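Local coordinates for Non-structural protein 2 (Human rotavirus C, PDB 2GU0) that forms an octamer and probably binds single-stranded RNA, hydrolyses nucleoside and RNA 5'-triphosphates and helps build the viroplasms where the viral genome is replicated, at residues 27-32 / 44-49; 71-76 / 173-178; 102-107 / 140-145; 211-216 / 225-230. All blocks are in the same frame, centred on the assembly; numbering follows the deposited sequence.

Interaction 1: 27-32 / 44-49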
loop_
_atom_site.group_PDB
_atom_site.type_symbol
_atom_site.label_atom_id
_atom_site.label_comp_id
_atom_site.label_asym_id
_atom_site.label_seq_id
_atom_site.Cartn_x
_atom_site.Cartn_y
_atom_site.Cartn_z
ATOM N N VAL A 27 21.001 23.432 -13.991
ATOM C CA VAL A 27 22.236 23.044 -13.322
ATOM C C VAL A 27 22.838 21.770 -13.915
ATOM O O VAL A 27 24.016 21.728 -14.222
ATOM C CB VAL A 27 21.997 22.832 -11.811
ATOM C CG1 VAL A 27 23.281 22.376 -11.122
ATOM C CG2 VAL A 27 21.501 24.122 -11.194
ATOM N N GLN A 28 22.034 20.731 -14.079
ATOM C CA GLN A 28 22.529 19.476 -14.636
ATOM C C GLN A 28 23.191 19.706 -15.988
ATOM O O GLN A 28 24.245 19.140 -16.285
ATOM C CB GLN A 28 21.375 18.473 -14.766
ATOM C CG GLN A 28 21.587 17.357 -15.769
ATOM C CD GLN A 28 20.486 16.307 -15.702
ATOM O OE1 GLN A 28 19.330 16.625 -15.414
ATOM N NE2 GLN A 28 20.837 15.053 -15.982
ATOM N N THR A 29 22.563 20.554 -16.793
ATOM C CA THR A 29 23.050 20.894 -18.121
ATOM C C THR A 29 24.372 21.674 -18.130
ATOM O O THR A 29 25.290 21.343 -18.877
ATOM C CB THR A 29 21.989 21.705 -18.867
ATOM O OG1 THR A 29 20.816 20.906 -19.003
ATOM C CG2 THR A 29 22.473 22.105 -20.240
ATOM N N MET A 30 24.489 22.702 -17.303
ATOM C CA MET A 30 25.721 23.457 -17.326
ATOM C C MET A 30 26.853 22.674 -16.705
ATOM O O MET A 30 28.017 22.994 -16.933
ATOM C CB MET A 30 25.564 24.806 -16.625
ATOM C CG MET A 30 25.877 24.800 -15.171
ATOM S SD MET A 30 27.628 24.918 -14.800
ATOM C CE MET A 30 27.501 25.335 -13.075
ATOM N N LEU A 31 26.540 21.650 -15.921
ATOM C CA LEU A 31 27.621 20.877 -15.328
ATOM C C LEU A 31 28.236 19.968 -16.381
ATOM O O LEU A 31 29.412 19.599 -16.278
ATOM C CB LEU A 31 27.143 20.042 -14.134
ATOM C CG LEU A 31 26.981 20.740 -12.775
ATOM C CD1 LEU A 31 26.580 19.722 -11.718
ATOM C CD2 LEU A 31 28.272 21.427 -12.392
ATOM N N CYS A 32 27.460 19.626 -17.408
ATOM C CA CYS A 32 27.982 18.759 -18.450
ATOM C C CYS A 32 28.429 19.538 -19.690
ATOM O O CYS A 32 29.196 19.030 -20.507
ATOM C CB CYS A 32 26.942 17.688 -18.837
ATOM S SG CYS A 32 25.793 18.074 -20.231
ATOM N N TYR A 44 25.275 30.820 -17.281
ATOM C CA TYR A 44 25.219 29.969 -18.460
ATOM C C TYR A 44 23.826 29.728 -19.035
ATOM O O TYR A 44 22.917 29.287 -18.328
ATOM C CB TYR A 44 25.844 28.622 -18.142
ATOM C CG TYR A 44 25.834 27.685 -19.308
ATOM C CD1 TYR A 44 26.632 27.937 -20.415
ATOM C CD2 TYR A 44 25.030 26.546 -19.314
ATOM C CE1 TYR A 44 26.643 27.088 -21.504
ATOM C CE2 TYR A 44 25.030 25.676 -20.406
ATOM C CZ TYR A 44 25.848 25.963 -21.498
ATOM O OH TYR A 44 25.903 25.137 -22.584
ATOM N N ASP A 45 23.659 29.988 -20.328
ATOM C CA ASP A 45 22.365 29.760 -20.936
ATOM C C ASP A 45 22.242 28.329 -21.455
ATOM O O ASP A 45 22.932 27.905 -22.375
ATOM C CB ASP A 45 22.089 30.764 -22.049
ATOM C CG ASP A 45 20.710 30.594 -22.632
ATOM O OD1 ASP A 45 19.848 30.033 -21.925
ATOM O OD2 ASP A 45 20.476 31.018 -23.784
ATOM N N THR A 46 21.331 27.605 -20.826
ATOM C CA THR A 46 21.020 26.212 -21.100
ATOM C C THR A 46 20.124 26.021 -22.328
ATOM O O THR A 46 19.951 24.901 -22.830
ATOM C CB THR A 46 20.350 25.630 -19.841
ATOM O OG1 THR A 46 21.363 25.129 -18.967
ATOM C CG2 THR A 46 19.391 24.554 -20.170
ATOM N N ILE A 47 19.571 27.126 -22.816
ATOM C CA ILE A 47 18.676 27.096 -23.961
ATOM C C ILE A 47 17.387 26.357 -23.604
ATOM O O ILE A 47 16.323 26.966 -23.504
ATOM C CB ILE A 47 19.334 26.432 -25.185
ATOM C CG1 ILE A 47 20.709 27.052 -25.425
ATOM C CG2 ILE A 47 18.477 26.648 -26.413
ATOM C CD1 ILE A 47 21.429 26.512 -26.632
ATOM N N LEU A 48 17.463 25.060 -23.381
ATOM C CA LEU A 48 16.251 24.328 -23.042
ATOM C C LEU A 48 15.683 24.528 -21.614
ATOM O O LEU A 48 14.465 24.437 -21.408
ATOM C CB LEU A 48 16.478 22.839 -23.281
ATOM C CG LEU A 48 16.795 22.451 -24.718
ATOM C CD1 LEU A 48 16.853 20.929 -24.839
ATOM C CD2 LEU A 48 15.729 23.034 -25.629
ATOM N N TYR A 49 16.546 24.806 -20.636
ATOM C CA TYR A 49 16.087 24.948 -19.257
ATOM C C TYR A 49 16.356 26.282 -18.589
ATOM O O TYR A 49 16.362 26.381 -17.361
ATOM C CB TYR A 49 16.689 23.842 -18.385
ATOM C CG TYR A 49 16.373 22.441 -18.842
ATOM C CD1 TYR A 49 17.392 21.573 -19.210
ATOM C CD2 TYR A 49 15.061 21.971 -18.892
ATOM C CE1 TYR A 49 17.123 20.270 -19.617
ATOM C CE2 TYR A 49 14.777 20.662 -19.298
ATOM C CZ TYR A 49 15.819 19.818 -19.660
ATOM O OH TYR A 49 15.583 18.531 -20.080
#

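Interaction 2: 71-76 / 173-178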
loop_
_atom_site.group_PDB
_atom_site.type_symbol
_atom_site.label_atom_id
_atom_site.label_comp_id
_atom_site.label_asym_id
_atom_site.label_seq_id
_atom_site.Cartn_x
_atom_site.Cartn_y
_atom_site.Cartn_z
ATOM N N TYR A 71 21.054 19.832 -5.302
ATOM C CA TYR A 71 20.149 20.594 -6.145
ATOM C C TYR A 71 19.089 19.738 -6.815
ATOM O O TYR A 71 18.131 20.267 -7.393
ATOM C CB TYR A 71 20.966 21.346 -7.191
ATOM C CG TYR A 71 21.671 20.445 -8.180
ATOM C CD1 TYR A 71 21.015 19.994 -9.317
ATOM C CD2 TYR A 71 22.967 20.003 -7.951
ATOM C CE1 TYR A 71 21.623 19.127 -10.195
ATOM C CE2 TYR A 71 23.585 19.131 -8.823
ATOM C CZ TYR A 71 22.902 18.693 -9.944
ATOM O OH TYR A 71 23.472 17.787 -10.806
ATOM N N GLU A 72 19.259 18.419 -6.733
ATOM C CA GLU A 72 18.299 17.490 -7.325
ATOM C C GLU A 72 17.122 17.378 -6.376
ATOM O O GLU A 72 16.055 16.875 -6.735
ATOM C CB GLU A 72 18.932 16.115 -7.525
ATOM C CG GLU A 72 20.126 16.113 -8.455
ATOM C CD GLU A 72 19.933 15.198 -9.654
ATOM O OE1 GLU A 72 18.761 14.951 -10.030
ATOM O OE2 GLU A 72 20.953 14.742 -10.227
ATOM N N SER A 73 17.337 17.872 -5.160
ATOM C CA SER A 73 16.331 17.863 -4.102
ATOM C C SER A 73 15.125 18.790 -4.313
ATOM O O SER A 73 15.228 19.848 -4.929
ATOM C CB SER A 73 16.992 18.213 -2.775
ATOM O OG SER A 73 16.013 18.311 -1.764
ATOM N N ASP A 74 13.978 18.374 -3.787
ATOM C CA ASP A 74 12.750 19.158 -3.885
ATOM C C ASP A 74 12.925 20.376 -3.003
ATOM O O ASP A 74 12.134 21.311 -3.051
ATOM C CB ASP A 74 11.558 18.366 -3.349
ATOM C CG ASP A 74 10.669 17.836 -4.440
ATOM O OD1 ASP A 74 10.386 18.597 -5.391
ATOM O OD2 ASP A 74 10.239 16.664 -4.340
ATOM N N GLN A 75 13.961 20.339 -2.176
ATOM C CA GLN A 75 14.230 21.412 -1.243
ATOM C C GLN A 75 14.983 22.551 -1.935
ATOM O O GLN A 75 14.932 23.697 -1.488
ATOM C CB GLN A 75 15.028 20.855 -0.065
ATOM C CG GLN A 75 14.896 21.656 1.192
ATOM C CD GLN A 75 13.551 21.489 1.844
ATOM O OE1 GLN A 75 12.511 21.676 1.213
ATOM N NE2 GLN A 75 13.559 21.146 3.122
ATOM N N TYR A 76 15.676 22.218 -3.025
ATOM C CA TYR A 76 16.425 23.190 -3.824
ATOM C C TYR A 76 15.419 24.101 -4.554
ATOM O O TYR A 76 15.604 25.321 -4.627
ATOM C CB TYR A 76 17.314 22.459 -4.844
ATOM C CG TYR A 76 18.058 23.373 -5.796
ATOM C CD1 TYR A 76 19.206 24.075 -5.392
ATOM C CD2 TYR A 76 17.593 23.565 -7.094
ATOM C CE1 TYR A 76 19.865 24.946 -6.268
ATOM C CE2 TYR A 76 18.237 24.428 -7.975
ATOM C CZ TYR A 76 19.367 25.114 -7.561
ATOM O OH TYR A 76 19.972 25.953 -8.458
ATOM N N ASN A 173 19.188 16.207 9.350
ATOM C CA ASN A 173 18.166 15.773 8.392
ATOM C C ASN A 173 17.914 16.667 7.177
ATOM O O ASN A 173 16.969 16.439 6.426
ATOM C CB ASN A 173 16.837 15.541 9.114
ATOM C CG ASN A 173 16.817 14.234 9.887
ATOM O OD1 ASN A 173 17.020 13.158 9.312
ATOM N ND2 ASN A 173 16.570 14.319 11.198
ATOM N N HIS A 174 18.750 17.678 6.986
ATOM C CA HIS A 174 18.597 18.578 5.851
ATOM C C HIS A 174 18.792 17.865 4.520
ATOM O O HIS A 174 19.634 16.976 4.412
ATOM C CB HIS A 174 19.608 19.708 5.953
ATOM C CG HIS A 174 19.230 20.760 6.938
ATOM N ND1 HIS A 174 19.954 21.918 7.101
ATOM C CD2 HIS A 174 18.172 20.854 7.775
ATOM C CE1 HIS A 174 19.352 22.686 7.990
ATOM N NE2 HIS A 174 18.269 22.063 8.414
ATOM N N LYS A 175 18.025 18.253 3.503
ATOM C CA LYS A 175 18.188 17.634 2.195
ATOM C C LYS A 175 19.274 18.339 1.354
ATOM O O LYS A 175 19.876 17.730 0.472
ATOM C CB LYS A 175 16.853 17.599 1.437
ATOM C CG LYS A 175 16.003 16.361 1.734
ATOM C CD LYS A 175 14.891 16.126 0.675
ATOM C CE LYS A 175 15.383 15.475 -0.650
ATOM N NZ LYS A 175 14.295 15.357 -1.685
ATOM N N LEU A 176 19.544 19.610 1.643
ATOM C CA LEU A 176 20.551 20.359 0.894
ATOM C C LEU A 176 21.992 20.030 1.271
ATOM O O LEU A 176 22.725 19.464 0.468
ATOM C CB LEU A 176 20.303 21.869 1.025
ATOM C CG LEU A 176 19.080 22.411 0.273
ATOM C CD1 LEU A 176 19.012 23.925 0.406
ATOM C CD2 LEU A 176 19.177 22.026 -1.194
ATOM N N LEU A 177 22.400 20.379 2.486
ATOM C CA LEU A 177 23.758 20.104 2.934
ATOM C C LEU A 177 23.740 19.482 4.316
ATOM O O LEU A 177 24.006 20.158 5.310
ATOM C CB LEU A 177 24.566 21.389 2.973
ATOM C CG LEU A 177 24.621 22.179 1.664
ATOM C CD1 LEU A 177 25.283 23.531 1.914
ATOM C CD2 LEU A 177 25.389 21.393 0.608
ATOM N N PRO A 178 23.435 18.176 4.396
ATOM C CA PRO A 178 23.365 17.402 5.642
ATOM C C PRO A 178 24.588 17.612 6.521
ATOM O O PRO A 178 25.702 17.732 6.019
ATOM C CB PRO A 178 23.259 15.969 5.144
ATOM C CG PRO A 178 22.497 16.122 3.879
ATOM C CD PRO A 178 23.181 17.302 3.237
#

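Interaction 3: 102-107 / 140-145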
loop_
_atom_site.group_PDB
_atom_site.type_symbol
_atom_site.label_atom_id
_atom_site.label_comp_id
_atom_site.label_asym_id
_atom_site.label_seq_id
_atom_site.Cartn_x
_atom_site.Cartn_y
_atom_site.Cartn_z
ATOM N N VAL A 102 25.556 38.969 -6.489
ATOM C CA VAL A 102 25.415 37.596 -6.946
ATOM C C VAL A 102 26.547 36.675 -6.433
ATOM O O VAL A 102 26.432 35.450 -6.485
ATOM C CB VAL A 102 25.369 37.604 -8.502
ATOM C CG1 VAL A 102 26.249 36.526 -9.085
ATOM C CG2 VAL A 102 23.946 37.450 -8.969
ATOM N N LYS A 103 27.628 37.257 -5.924
ATOM C CA LYS A 103 28.748 36.449 -5.441
ATOM C C LYS A 103 28.730 36.316 -3.920
ATOM O O LYS A 103 29.625 35.701 -3.316
ATOM C CB LYS A 103 30.075 37.050 -5.927
ATOM C CG LYS A 103 30.076 37.324 -7.438
ATOM C CD LYS A 103 31.330 38.042 -7.945
ATOM C CE LYS A 103 32.523 37.102 -8.036
ATOM N NZ LYS A 103 33.731 37.774 -8.597
ATOM N N THR A 104 27.690 36.877 -3.312
ATOM C CA THR A 104 27.517 36.818 -1.869
ATOM C C THR A 104 27.338 35.382 -1.400
ATOM O O THR A 104 26.465 34.673 -1.882
ATOM C CB THR A 104 26.277 37.572 -1.441
ATOM O OG1 THR A 104 26.354 38.927 -1.890
ATOM C CG2 THR A 104 26.135 37.528 0.062
ATOM N N VAL A 105 28.162 34.942 -0.464
ATOM C CA VAL A 105 28.020 33.594 0.047
ATOM C C VAL A 105 26.808 33.597 0.956
ATOM O O VAL A 105 26.680 34.436 1.834
ATOM C CB VAL A 105 29.266 33.148 0.816
ATOM C CG1 VAL A 105 28.961 31.901 1.624
ATOM C CG2 VAL A 105 30.387 32.856 -0.178
ATOM N N VAL A 106 25.912 32.653 0.721
ATOM C CA VAL A 106 24.670 32.538 1.465
ATOM C C VAL A 106 24.756 31.448 2.533
ATOM O O VAL A 106 25.561 30.523 2.417
ATOM C CB VAL A 106 23.524 32.250 0.455
ATOM C CG1 VAL A 106 22.510 31.315 1.041
ATOM C CG2 VAL A 106 22.866 33.548 0.047
ATOM N N GLN A 107 23.943 31.574 3.581
ATOM C CA GLN A 107 23.916 30.599 4.659
ATOM C C GLN A 107 22.887 29.520 4.327
ATOM O O GLN A 107 21.782 29.496 4.868
ATOM C CB GLN A 107 23.549 31.273 5.973
ATOM C CG GLN A 107 24.478 32.393 6.392
ATOM C CD GLN A 107 24.356 32.747 7.881
ATOM O OE1 GLN A 107 24.714 33.853 8.288
ATOM N NE2 GLN A 107 23.868 31.805 8.697
ATOM N N CYS A 140 20.882 35.567 4.144
ATOM C CA CYS A 140 21.637 35.755 2.904
ATOM C C CYS A 140 22.829 36.676 3.002
ATOM O O CYS A 140 23.539 36.869 2.019
ATOM C CB CYS A 140 20.724 36.277 1.805
ATOM S SG CYS A 140 19.686 35.007 1.119
ATOM N N ASN A 141 23.041 37.249 4.180
ATOM C CA ASN A 141 24.156 38.158 4.401
ATOM C C ASN A 141 24.052 39.402 3.541
ATOM O O ASN A 141 25.059 39.964 3.119
ATOM C CB ASN A 141 25.478 37.450 4.127
ATOM C CG ASN A 141 25.732 36.332 5.097
ATOM O OD1 ASN A 141 25.613 36.520 6.306
ATOM N ND2 ASN A 141 26.078 35.156 4.584
ATOM N N LEU A 142 22.821 39.830 3.287
ATOM C CA LEU A 142 22.575 41.015 2.489
ATOM C C LEU A 142 22.115 42.172 3.373
ATOM O O LEU A 142 21.827 43.260 2.873
ATOM C CB LEU A 142 21.522 40.731 1.419
ATOM C CG LEU A 142 21.892 39.752 0.306
ATOM C CD1 LEU A 142 20.762 39.711 -0.725
ATOM C CD2 LEU A 142 23.202 40.175 -0.353
ATOM N N VAL A 143 22.036 41.935 4.682
ATOM C CA VAL A 143 21.623 42.974 5.621
ATOM C C VAL A 143 22.343 42.855 6.967
ATOM O O VAL A 143 22.722 41.767 7.394
ATOM C CB VAL A 143 20.097 42.954 5.849
ATOM C CG1 VAL A 143 19.377 43.145 4.522
ATOM C CG2 VAL A 143 19.679 41.658 6.506
ATOM N N ASN A 144 22.525 43.989 7.634
ATOM C CA ASN A 144 23.225 44.041 8.912
ATOM C C ASN A 144 22.358 43.706 10.107
ATOM O O ASN A 144 22.883 43.354 11.155
ATOM C CB ASN A 144 23.789 45.440 9.125
ATOM C CG ASN A 144 22.685 46.491 9.271
ATOM O OD1 ASN A 144 21.708 46.487 8.512
ATOM N ND2 ASN A 144 22.838 47.393 10.239
ATOM N N GLU A 145 21.044 43.845 9.959
ATOM C CA GLU A 145 20.087 43.579 11.036
ATOM C C GLU A 145 20.456 42.445 12.002
ATOM O O GLU A 145 21.027 41.429 11.605
ATOM C CB GLU A 145 18.711 43.313 10.430
ATOM C CG GLU A 145 18.270 44.378 9.422
ATOM C CD GLU A 145 16.871 44.127 8.840
ATOM O OE1 GLU A 145 16.453 44.894 7.934
ATOM O OE2 GLU A 145 16.186 43.171 9.288
#

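Interaction 4: 211-216 / 225-230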
loop_
_atom_site.group_PDB
_atom_site.type_symbol
_atom_site.label_atom_id
_atom_site.label_comp_id
_atom_site.label_asym_id
_atom_site.label_seq_id
_atom_site.Cartn_x
_atom_site.Cartn_y
_atom_site.Cartn_z
ATOM N N ASN A 211 25.269 21.376 29.965
ATOM C CA ASN A 211 26.598 21.381 30.560
ATOM C C ASN A 211 27.713 21.025 29.591
ATOM O O ASN A 211 28.845 21.459 29.772
ATOM C CB ASN A 211 26.648 20.466 31.799
ATOM C CG ASN A 211 26.924 19.011 31.460
ATOM O OD1 ASN A 211 26.053 18.295 30.965
ATOM N ND2 ASN A 211 28.149 18.567 31.733
ATOM N N LYS A 212 27.400 20.250 28.558
ATOM C CA LYS A 212 28.407 19.861 27.567
ATOM C C LYS A 212 28.723 20.990 26.578
ATOM O O LYS A 212 29.675 20.898 25.793
ATOM C CB LYS A 212 27.929 18.638 26.775
ATOM C CG LYS A 212 27.990 17.319 27.517
ATOM C CD LYS A 212 27.502 16.198 26.612
ATOM C CE LYS A 212 27.755 14.813 27.212
ATOM N NZ LYS A 212 27.191 13.697 26.368
ATOM N N PHE A 213 27.937 22.058 26.627
ATOM C CA PHE A 213 28.108 23.171 25.702
ATOM C C PHE A 213 28.658 24.467 26.262
ATOM O O PHE A 213 28.707 24.681 27.465
ATOM C CB PHE A 213 26.778 23.489 25.031
ATOM C CG PHE A 213 26.109 22.307 24.422
ATOM C CD1 PHE A 213 25.533 21.337 25.220
ATOM C CD2 PHE A 213 26.017 22.182 23.047
ATOM C CE1 PHE A 213 24.875 20.272 24.663
ATOM C CE2 PHE A 213 25.356 21.109 22.482
ATOM C CZ PHE A 213 24.783 20.152 23.299
ATOM N N ALA A 214 29.059 25.337 25.348
ATOM C CA ALA A 214 29.587 26.649 25.684
ATOM C C ALA A 214 28.907 27.629 24.741
ATOM O O ALA A 214 28.913 27.441 23.529
ATOM C CB ALA A 214 31.094 26.683 25.483
ATOM N N ALA A 215 28.301 28.662 25.304
ATOM C CA ALA A 215 27.617 29.660 24.509
ATOM C C ALA A 215 28.638 30.666 24.019
ATOM O O ALA A 215 29.268 31.361 24.823
ATOM C CB ALA A 215 26.569 30.344 25.344
ATOM N N ILE A 216 28.806 30.736 22.700
ATOM C CA ILE A 216 29.760 31.659 22.097
ATOM C C ILE A 216 29.072 32.700 21.217
ATOM O O ILE A 216 27.857 32.660 21.016
ATOM C CB ILE A 216 30.792 30.908 21.229
ATOM C CG1 ILE A 216 30.091 30.211 20.071
ATOM C CG2 ILE A 216 31.543 29.890 22.065
ATOM C CD1 ILE A 216 31.025 29.423 19.175
ATOM N N LEU A 225 25.308 27.538 21.092
ATOM C CA LEU A 225 25.731 26.585 22.112
ATOM C C LEU A 225 26.461 25.489 21.347
ATOM O O LEU A 225 25.844 24.781 20.549
ATOM C CB LEU A 225 24.519 25.988 22.840
ATOM C CG LEU A 225 23.822 26.920 23.832
ATOM C CD1 LEU A 225 22.533 26.305 24.304
ATOM C CD2 LEU A 225 24.738 27.187 25.009
ATOM N N VAL A 226 27.766 25.362 21.572
ATOM C CA VAL A 226 28.559 24.361 20.874
ATOM C C VAL A 226 29.199 23.383 21.839
ATOM O O VAL A 226 29.341 23.681 23.023
ATOM C CB VAL A 226 29.654 25.029 20.021
ATOM C CG1 VAL A 226 29.011 25.951 19.005
ATOM C CG2 VAL A 226 30.613 25.822 20.902
ATOM N N LEU A 227 29.571 22.209 21.341
ATOM C CA LEU A 227 30.197 21.198 22.185
ATOM C C LEU A 227 31.596 21.639 22.583
ATOM O O LEU A 227 32.321 22.214 21.766
ATOM C CB LEU A 227 30.288 19.854 21.451
ATOM C CG LEU A 227 29.222 18.762 21.628
ATOM C CD1 LEU A 227 28.130 19.238 22.551
ATOM C CD2 LEU A 227 28.669 18.372 20.270
ATOM N N HIS A 228 31.976 21.374 23.835
ATOM C CA HIS A 228 33.308 21.746 24.308
ATOM C C HIS A 228 34.350 21.197 23.335
ATOM O O HIS A 228 35.369 21.839 23.060
ATOM C CB HIS A 228 33.564 21.190 25.712
ATOM C CG HIS A 228 32.754 21.851 26.789
ATOM N ND1 HIS A 228 32.677 23.219 26.929
ATOM C CD2 HIS A 228 32.019 21.329 27.799
ATOM C CE1 HIS A 228 31.931 23.512 27.980
ATOM N NE2 HIS A 228 31.520 22.383 28.525
ATOM N N SER A 229 34.077 20.010 22.803
ATOM C CA SER A 229 34.969 19.373 21.843
ATOM C C SER A 229 34.851 20.052 20.484
ATOM O O SER A 229 35.036 19.425 19.455
ATOM C CB SER A 229 34.610 17.894 21.696
ATOM O OG SER A 229 33.343 17.736 21.076
ATOM N N GLN A 230 34.527 21.335 20.481
ATOM C CA GLN A 230 34.385 22.081 19.233
ATOM C C GLN A 230 34.786 23.514 19.472
ATOM O O GLN A 230 35.030 24.266 18.538
ATOM C CB GLN A 230 32.934 22.069 18.755
ATOM C CG GLN A 230 32.379 20.705 18.424
ATOM C CD GLN A 230 33.075 20.081 17.246
ATOM O OE1 GLN A 230 33.225 20.712 16.187
ATOM N NE2 GLN A 230 33.499 18.832 17.410
#

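Interaction 1: 27-32 / 44-49
Thr29 and Met30, on helix 24-32, pack against Tyr44, Thr46 and Tyr49 in a buried helix-to-turn contact in the N-terminal part of the chain, held by side chains with no hydrogen bond across it. The backbones come nearest at Thr29 and Thr46, whose CA atoms are 6.4 Å apart. Thr29 faces the turn and divides its side chain between two neighbours. With chi1 at -61°, the methyl CG2 lies anti to the backbone N and sits 3.5 Å from Thr46 OG1, while the hydroxyl branch turns to Tyr49. There Thr29 OG1 meets the ring at its edge, in plane, 3.5 Å from Tyr49 CD1; the same hydroxyl is hydrogen-bonded to Lys25 O one helical turn back, which fixes its rotation. Met30 touches through its root alone: CB lies obliquely against CD2 and CE2 of Tyr44, and the thioether, bent at chi2, runs away from the turn. Strand 44-45 pairs with strand 51-52 as a small antiparallel hairpin, Tyr44 bonding through its backbone to Ala52, so the helix lies against the start of this hairpin and its connection. An Asx turn shapes that connection. Asp45 OD1 accepts from Ile47 N at 3.1 Å (N-H...O 163°), the donor standing 69° above the carboxylate plane, and Ile47 takes a positive phi. A second subunit reaches the same spot: its Gln160 is hydrogen-bonded through OE1 to Tyr44 OH, packs on Thr29, and bonds weakly through NE2 to Thr46 O.

Interaction 2: 71-76 / 173-178
Lys175 lays its aliphatic chain over the Ser73 hydroxyl: Ser73 OG is 3.4 Å from Lys175 CB and 3.1 Å from Lys175 CE. The chain bends at chi3 (79°), which curls it round the hydroxyl and takes NZ past it toward the start of helix 74-90. Lys175 NZ and Ser73 OG are 3.4 Å apart, but the angle is poor for a hydrogen bond; Asp74 OD2 lies 5.0 Å from Lys175 NZ, their charged atoms are not in contact, and any attraction would probably be weak. At its root, Lys175 CB rests 4.0 Å from Gln75 CB. Ser73, the residue under the lysine chain, is the N-cap of the helix, though the capping bond from Gln75 N to its OG is somewhat uncertain in the model. The contact joins the first turn of an N-terminal-domain helix to the loop between strands 164-170 and 182-188 of the HIT-like C-terminal domain. Next in sequence, Leu176 sends CD2 over the helix backbone, 4.0 Å from Tyr76 N and 4.1 Å from Tyr76 CB, and the leucine also packs on Val108, a predicted ATP-binding residue. Glu112 of helix 108-119 ties both segments together: its carboxylate accepts from the backbone N of Lys175 and of Leu176 and from Gln75 NE2. Further along, Leu177 turns to Val108, and its carbonyl oxygen takes a weak hydrogen bond from Arg109 NE.

Interaction 3: 102-107 / 140-145
The two backbones pass closely at Val106 and Cys140, CA to CA 4.6 Å, where the loop entering helix 108-119 runs by the end of helix 129-139. That helix closes in a Schellman motif: Asn141 leaves the helical conformation with a positive phi of 63°, and this reversal swings its side chain toward the neighbouring loop. Asn141 then makes the hydrogen bond of the contact, ND2 to Val105 O at 2.9 Å. The bond is fairly straight (N-H...O 163°), and the acceptor lies almost in the amide plane of Asn141, although the donor is tilted from the plane of the carbonyl. The side chain of a helix end thus grips the backbone of the loop. Thr104 faces the same turn. Its methyl CG2 comes 3.3 Å from Cys140 O, while OG1, hydrogen-bonded to Ile101 O, has the methyl CD2 of Leu142 3.7 Å away as the two side chains cross at a slant. Val106 CG2 rests on Cys140 SG at 3.7 Å, and Leu111 of helix 108-119 packs on both residues. Gln107, the N-cap residue of that helix and a predicted ATP-binding residue, bonds through its backbone to Ala139. Its extended side chain reaches across Asn141 at about a right angle, with side-chain atoms about 6 Å from those of Lys185 and Arg224, also predicted to bind ATP. The amide planes of Gln107 and Asn141 stand 36° apart, and Gln107 OE1 comes 3.4 Å from Asn141 OD1, two acceptors and therefore no hydrogen bond.

Interaction 4: 211-216 / 225-230
The Phe213 ring carries Leu227 CD1 over one face, 3.6 Å from the ring centroid and 21° off the normal, a CH-pi contact, while Val226 N lies at its edge in plane. Tyr184 of strand 182-188 meets the same ring edge-to-face. The other flat group, the imidazole of His228, has Lys212 O above one face, offset toward the rim, and gives NE2 to Asn211 O at 3.1 Å; this bond is bent (135°), its acceptor tilted out of the ring plane. All this belongs to an antiparallel beta hairpin, strands 213-216 and 222-227, in the sheet of the HIT-like domain and within the predicted RNA-binding region. Ala214 and Val226 form a hydrogen-bonded pair, with Ala214 N to Val226 O 2.9 Å and Val226 N to Ala214 O 3.1 Å. Beyond the paired residues, His228 N is hydrogen-bonded to Lys212 O, so His228 holds the residues leading into strand 213-216 through both backbone and ring. Ala214 and Val226 lie on the face covered by helix 231-243; Ala215 and Leu225 share the other, Ala215 CB meeting Leu225 CD2 at 3.7 Å. A third subunit borders the loop ahead of the hairpin, its Tyr208 packing on His228 and accepting through O from Asn211 ND2. Near His218 and Arg224, both predicted to bind ATP, Ile216 crosses Val226 at about a right angle, with CD1 4.0 Å from Val226 CG2.

In the fold
Interactions 1, 2 and 4 follow one another along the chain, and interaction 3 falls within the sequence that interaction 2 spans. Interaction 1 is outermost, its centre about 43 Å from that of interaction 4 on the opposite side of the chain's centre. It touches interaction 2 directly, Val27 packing on Tyr71 and Tyr76. Interactions 2 and 3 have centres about 20 Å apart and are bridged by helix 108-119, whose first residues, with Gln107 just ahead, are predicted to bind ATP. Interaction 2 joins the two domains, interaction 3 holds the loop leading to that helix, and interaction 4 pairs the two strands of the hairpin at one edge of the C-terminal sheet. Contacts 1 and 4 also border other subunits of the octamer.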